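Local coordinates for protein dachshund (Homo sapiens, PDB 1L8R) that acts as a transcription factor in organogenesis, working with SIX and EYA proteins, here as its DACHbox-N domain with a winged-helix-like DNA-binding motif, at residues A[10-14]-A[15-19]; A[67-70]-A[71-75]. All coordinates share one frame; numbering follows the deposited sequence.

Contact 1: residues A[10-14]-A[15-19]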
ATOM      1  N   VAL A  10       1.196   3.311 -11.005  1.00 17.50           N
ATOM      2  CA  VAL A  10       2.572   2.901 -11.245  1.00 19.64           C
ATOM      3  C   VAL A  10       2.626   1.386 -11.333  1.00 19.61           C
ATOM      4  O   VAL A  10       1.700   0.701 -10.905  1.00 18.11           O
ATOM      5  CB  VAL A  10       3.506   3.378 -10.111  1.00 19.92           C
ATOM      6  CG1 VAL A  10       3.473   4.895 -10.021  1.00 21.64           C
ATOM      7  CG2 VAL A  10       3.087   2.751  -8.789  1.00 19.26           C
ATOM      8  N   ASP A  11       3.711   0.858 -11.884  1.00 21.13           N
ATOM      9  CA  ASP A  11       3.826  -0.583 -12.026  1.00 23.19           C
ATOM     10  C   ASP A  11       4.387  -1.242 -10.780  1.00 22.19           C
ATOM     11  O   ASP A  11       5.325  -0.741 -10.159  1.00 24.65           O
ATOM     12  CB  ASP A  11       4.715  -0.937 -13.223  1.00 26.63           C
ATOM     13  CG  ASP A  11       4.659  -2.419 -13.573  1.00 30.33           C
ATOM     14  OD1 ASP A  11       3.655  -2.850 -14.185  1.00 32.95           O
ATOM     15  OD2 ASP A  11       5.609  -3.157 -13.227  1.00 33.19           O
ATOM     16  N   LEU A  12       3.785  -2.363 -10.409  1.00 20.97           N
ATOM     17  CA  LEU A  12       4.232  -3.139  -9.267  1.00 21.55           C
ATOM     18  C   LEU A  12       4.117  -4.595  -9.664  1.00 22.15           C
ATOM     19  O   LEU A  12       3.013  -5.126  -9.800  1.00 23.29           O
ATOM     20  CB  LEU A  12       3.368  -2.873  -8.030  1.00 20.48           C
ATOM     21  CG  LEU A  12       3.816  -3.662  -6.793  1.00 21.13           C
ATOM     22  CD1 LEU A  12       5.282  -3.361  -6.503  1.00 22.30           C
ATOM     23  CD2 LEU A  12       2.954  -3.297  -5.592  1.00 19.81           C
ATOM     24  N   ARG A  13       5.263  -5.234  -9.873  1.00 22.49           N
ATOM     25  CA  ARG A  13       5.287  -6.639 -10.250  1.00 23.99           C
ATOM     26  C   ARG A  13       4.362  -6.915 -11.441  1.00 23.67           C
ATOM     27  O   ARG A  13       3.620  -7.893 -11.448  1.00 24.20           O
ATOM     28  CB  ARG A  13       4.877  -7.502  -9.052  1.00 24.00           C
ATOM     29  CG  ARG A  13       5.698  -7.256  -7.790  1.00 23.28           C
ATOM     30  CD  ARG A  13       5.193  -8.104  -6.620  1.00 23.70           C
ATOM     31  NE  ARG A  13       5.383  -9.537  -6.840  1.00 24.24           N
ATOM     32  CZ  ARG A  13       6.530 -10.185  -6.656  1.00 24.08           C
ATOM     33  NH1 ARG A  13       7.609  -9.537  -6.239  1.00 21.69           N
ATOM     34  NH2 ARG A  13       6.600 -11.488  -6.891  1.00 25.04           N
ATOM     35  N   GLY A  14       4.397  -6.034 -12.435  1.00 25.17           N
ATOM     36  CA  GLY A  14       3.579  -6.225 -13.622  1.00 24.86           C
ATOM     37  C   GLY A  14       2.145  -5.738 -13.546  1.00 25.26           C
ATOM     38  O   GLY A  14       1.402  -5.823 -14.522  1.00 26.64           O
ATOM     39  N   ALA A  15       1.744  -5.225 -12.389  1.00 24.77           N
ATOM     40  CA  ALA A  15       0.388  -4.730 -12.230  1.00 24.44           C
ATOM     41  C   ALA A  15       0.401  -3.225 -12.009  1.00 24.32           C
ATOM     42  O   ALA A  15       1.449  -2.633 -11.739  1.00 25.54           O
ATOM     43  CB  ALA A  15      -0.291  -5.424 -11.057  1.00 23.66           C
ATOM     44  N   LYS A  16      -0.768  -2.613 -12.148  1.00 23.02           N
ATOM     45  CA  LYS A  16      -0.914  -1.180 -11.945  1.00 22.22           C
ATOM     46  C   LYS A  16      -1.499  -0.958 -10.555  1.00 19.73           C
ATOM     47  O   LYS A  16      -2.483  -1.597 -10.180  1.00 20.20           O
ATOM     48  CB  LYS A  16      -1.849  -0.590 -13.003  1.00 24.93           C
ATOM     49  CG  LYS A  16      -1.193  -0.370 -14.359  1.00 31.19           C
ATOM     50  CD  LYS A  16      -0.293   0.855 -14.333  1.00 33.44           C
ATOM     51  CE  LYS A  16       0.468   1.030 -15.641  1.00 36.49           C
ATOM     52  NZ  LYS A  16       1.483  -0.040 -15.840  1.00 38.73           N
ATOM     53  N   VAL A  17      -0.882  -0.064  -9.790  1.00 16.69           N
ATOM     54  CA  VAL A  17      -1.358   0.251  -8.449  1.00 15.63           C
ATOM     55  C   VAL A  17      -1.318   1.758  -8.226  1.00 15.39           C
ATOM     56  O   VAL A  17      -0.545   2.480  -8.865  1.00 13.76           O
ATOM     57  CB  VAL A  17      -0.506  -0.442  -7.358  1.00 14.63           C
ATOM     58  CG1 VAL A  17      -0.585  -1.963  -7.520  1.00 15.80           C
ATOM     59  CG2 VAL A  17       0.936   0.036  -7.428  1.00 14.26           C
ATOM     60  N   ALA A  18      -2.163   2.226  -7.315  1.00 12.95           N
ATOM     61  CA  ALA A  18      -2.238   3.642  -6.993  1.00 14.17           C
ATOM     62  C   ALA A  18      -1.061   4.045  -6.118  1.00 14.10           C
ATOM     63  O   ALA A  18      -0.593   3.276  -5.274  1.00 13.66           O
ATOM     64  CB  ALA A  18      -3.550   3.946  -6.296  1.00 11.77           C
ATOM     65  N   SER A  19      -0.593   5.266  -6.317  1.00 11.00           N
ATOM     66  CA  SER A  19       0.556   5.764  -5.586  1.00 12.41           C
ATOM     67  C   SER A  19       0.436   7.249  -5.281  1.00 10.96           C
ATOM     68  O   SER A  19      -0.271   7.977  -5.977  1.00  9.74           O
ATOM     69  CB  SER A  19       1.823   5.532  -6.421  1.00 15.98           C
ATOM     70  OG  SER A  19       2.922   6.287  -5.937  1.00 22.45           O
TER

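Contact 2: residues A[67-70]-A[71-75]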
ATOM      1  N   VAL A  67      -7.567   8.886   0.968  1.00 10.98           N
ATOM      2  CA  VAL A  67      -8.476   7.755   1.163  1.00 11.13           C
ATOM      3  C   VAL A  67      -9.638   7.833   0.169  1.00 12.33           C
ATOM      4  O   VAL A  67      -9.992   6.833  -0.473  1.00 13.23           O
ATOM      5  CB  VAL A  67      -9.033   7.727   2.604  1.00 11.53           C
ATOM      6  CG1 VAL A  67     -10.193   6.721   2.696  1.00 12.38           C
ATOM      7  CG2 VAL A  67      -7.928   7.346   3.578  1.00 10.22           C
ATOM      8  N   ARG A  68     -10.219   9.019   0.019  1.00 11.99           N
ATOM      9  CA  ARG A  68     -11.336   9.201  -0.898  1.00 11.97           C
ATOM     10  C   ARG A  68     -10.940   8.919  -2.350  1.00 12.30           C
ATOM     11  O   ARG A  68     -11.704   8.315  -3.102  1.00 12.90           O
ATOM     12  CB  ARG A  68     -11.899  10.617  -0.765  1.00 16.10           C
ATOM     13  CG  ARG A  68     -12.496  10.899   0.606  1.00 20.49           C
ATOM     14  CD  ARG A  68     -13.088  12.292   0.667  1.00 24.24           C
ATOM     15  NE  ARG A  68     -14.156  12.454  -0.312  1.00 27.54           N
ATOM     16  CZ  ARG A  68     -14.811  13.591  -0.525  1.00 31.56           C
ATOM     17  NH1 ARG A  68     -14.506  14.676   0.178  1.00 32.03           N
ATOM     18  NH2 ARG A  68     -15.768  13.643  -1.445  1.00 32.04           N
ATOM     19  N   ILE A  69      -9.747   9.353  -2.745  1.00 10.57           N
ATOM     20  CA  ILE A  69      -9.291   9.106  -4.111  1.00 11.34           C
ATOM     21  C   ILE A  69      -9.106   7.602  -4.332  1.00 11.02           C
ATOM     22  O   ILE A  69      -9.537   7.058  -5.351  1.00 11.88           O
ATOM     23  CB  ILE A  69      -7.959   9.845  -4.399  1.00  9.24           C
ATOM     24  CG1 ILE A  69      -8.220  11.349  -4.499  1.00 11.79           C
ATOM     25  CG2 ILE A  69      -7.333   9.326  -5.702  1.00  9.49           C
ATOM     26  CD1 ILE A  69      -6.971  12.191  -4.424  1.00 11.69           C
ATOM     27  N   LEU A  70      -8.488   6.924  -3.373  1.00 10.81           N
ATOM     28  CA  LEU A  70      -8.256   5.489  -3.506  1.00  9.95           C
ATOM     29  C   LEU A  70      -9.576   4.734  -3.585  1.00 12.33           C
ATOM     30  O   LEU A  70      -9.691   3.757  -4.321  1.00 11.00           O
ATOM     31  CB  LEU A  70      -7.409   4.982  -2.339  1.00 10.18           C
ATOM     32  CG  LEU A  70      -5.999   5.585  -2.320  1.00  8.30           C
ATOM     33  CD1 LEU A  70      -5.296   5.270  -1.025  1.00 10.95           C
ATOM     34  CD2 LEU A  70      -5.212   5.027  -3.504  1.00 11.61           C
ATOM     35  N   ARG A  71     -10.577   5.183  -2.834  1.00 12.78           N
ATOM     36  CA  ARG A  71     -11.879   4.521  -2.903  1.00 15.99           C
ATOM     37  C   ARG A  71     -12.503   4.747  -4.285  1.00 16.16           C
ATOM     38  O   ARG A  71     -13.095   3.835  -4.873  1.00 16.23           O
ATOM     39  CB  ARG A  71     -12.823   5.057  -1.823  1.00 18.30           C
ATOM     40  CG  ARG A  71     -12.466   4.611  -0.424  1.00 21.46           C
ATOM     41  CD  ARG A  71     -13.694   4.653   0.474  1.00 25.33           C
ATOM     42  NE  ARG A  71     -14.331   5.964   0.486  1.00 26.71           N
ATOM     43  CZ  ARG A  71     -14.351   6.776   1.538  1.00 28.02           C
ATOM     44  NH1 ARG A  71     -13.763   6.411   2.669  1.00 27.44           N
ATOM     45  NH2 ARG A  71     -14.965   7.948   1.461  1.00 28.54           N
ATOM     46  N   GLY A  72     -12.352   5.964  -4.801  1.00 16.00           N
ATOM     47  CA  GLY A  72     -12.903   6.302  -6.103  1.00 17.11           C
ATOM     48  C   GLY A  72     -12.251   5.540  -7.241  1.00 17.03           C
ATOM     49  O   GLY A  72     -12.902   5.239  -8.241  1.00 17.35           O
ATOM     50  N   LEU A  73     -10.968   5.228  -7.079  1.00 16.38           N
ATOM     51  CA  LEU A  73     -10.188   4.500  -8.080  1.00 16.71           C
ATOM     52  C   LEU A  73     -10.394   3.004  -7.980  1.00 17.65           C
ATOM     53  O   LEU A  73      -9.952   2.256  -8.852  1.00 18.62           O
ATOM     54  CB  LEU A  73      -8.692   4.780  -7.895  1.00 18.49           C
ATOM     55  CG  LEU A  73      -8.141   6.162  -8.234  1.00 18.51           C
ATOM     56  CD1 LEU A  73      -6.722   6.279  -7.715  1.00 20.01           C
ATOM     57  CD2 LEU A  73      -8.175   6.372  -9.741  1.00 22.01           C
ATOM     58  N   GLY A  74     -11.043   2.570  -6.906  1.00 16.13           N
ATOM     59  CA  GLY A  74     -11.266   1.153  -6.701  1.00 16.66           C
ATOM     60  C   GLY A  74     -10.067   0.480  -6.056  1.00 16.25           C
ATOM     61  O   GLY A  74     -10.038  -0.747  -5.934  1.00 16.15           O
ATOM     62  N   ALA A  75      -9.073   1.274  -5.651  1.00 14.59           N
ATOM     63  CA  ALA A  75      -7.869   0.749  -5.009  1.00 14.01           C
ATOM     64  C   ALA A  75      -8.214   0.105  -3.672  1.00 14.77           C
ATOM     65  O   ALA A  75      -7.595  -0.881  -3.267  1.00 16.65           O
ATOM     66  CB  ALA A  75      -6.846   1.860  -4.814  1.00 16.47           C
TER

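Contact 1: residues A[10-14]-A[15-19]
Val10 and Val17 face each other as a hydrogen-bonded antiparallel pair, each backbone N donating to the other's carbonyl O at 2.9 Å. At the next hydrogen-bonded pair, Leu12 and Ala15 exchange a second couple of backbone bonds, and these are unequal. Leu12 N reaches Ala15 O at 2.7 Å, whereas Ala15 N arrives at Leu12 O from above the carbonyl plane, 59° out of it, where the chain is already turning. Leu12 to Ala15 form a type I' beta turn, making this a tight two-residue hairpin between strands 8-12 and 15-22, the first two strands of the antiparallel sheet in this winged-helix-like domain. Gly14 takes a positive phi (84°) in the turn, where a CB would jam against the carbonyl O of Arg13.

On one face Asp11 and Lys16 pair across the hairpin. Asp11 folds over the turn with CG anti to its own N (chi1 -169°), and OD2 accepts from Gly14 N at 3.2 Å on its syn side but well out of the carboxylate plane, an Asx motif. Its other oxygen, OD1, forms a long salt bridge of 3.9 Å with Lys16 NZ; the lysine chain, bent at chi2 and chi4, curls toward the neighbouring strand to bring the amine there.

On the opposite face Val10, Leu12, Ala15 and Val17 present apolar side chains. Val10 CG2 meets Val17 CG2 at 3.7 Å, the two side chains crossing at a slant, and the same Val17 methyl also touches Leu12 CB at 3.8 Å, so that it meets both neighbours from the other strand. Beyond Val10, Ser19 CB lies 3.9 Å from Val10 CG2, while Ser19 OG hydrogen-bonds Leu27 O of the next strand. Helix 30-37 packs on this face through Ala33 and Leu36, and helix 88-99 covers Leu12 with Phe91.

Contact 2: residues A[67-70]-A[71-75]
Arg71 N, Gly72 N and Leu73 N donate in turn to the carbonyls of Val67, Arg68 and Ile69, the i to i+4 bonds of the last turn of helix 64-73, after which Ala75 N makes a weak bond to Leu70 O.

Along one flank Ile69 and Leu73 run alongside each other in the same direction, with Ile69 CG2 3.7 Å from Leu73 CD1. Leu73 CG also rests 3.3 Å from Ile69 O, the oxygen that accepts from Leu73 N. On another side Leu70 sends CD2 to the methyl of Ala75, 3.8 Å away, a contact made possible because the chain reverses after the helix.

That reversal is a Schellman motif: Gly74 leaves helical geometry with phi 84°, and the weak bond from Ala75 N to Leu70 O, 2.9 Å long, is paired with one from Gly74 N to Arg71 O at 3.2 Å. Bent round in this way, the chain turns the CB of Ala75 toward the helix it has just left, 3.5 Å from Leu70 O.

Arg71 runs back toward the start of the segment. With CG anti to its carbonyl carbon (chi1 -72°), Arg71 CG passes Val67 O at 3.3 Å, and the bend at chi3 brings NH1 against Val67 CG1 at 3.6 Å. The guanidinium meets this methyl and Arg68 CG obliquely, and NH1 hydrogen-bonds Val80 O, tying the helix to the chain that follows it. Val67 is buried, touching Cys62, while Leu70 and Ile69 reach Phe20 of strand 15-22.

Contact 1 precedes contact 2 along the chain, and their centres lie about 15 Å apart, yet the two meet directly. The link is Ala18 of strand 15-22, which plays no part in the apolar cluster across its own hairpin: its CB lies 3.4 Å from Leu70 CD2, a close apolar contact, and 4.2 Å from both Ala75 CB and Leu73 CD1. The end of helix 64-73 and the reversal after it therefore pack against the second strand of the hairpin. Ala18 N also bonds Gln32 OE1, at the start of helix 30-37. One strand thus joins the hairpin of 10-19 to the helix end of 67-75 within the DACHbox-N domain.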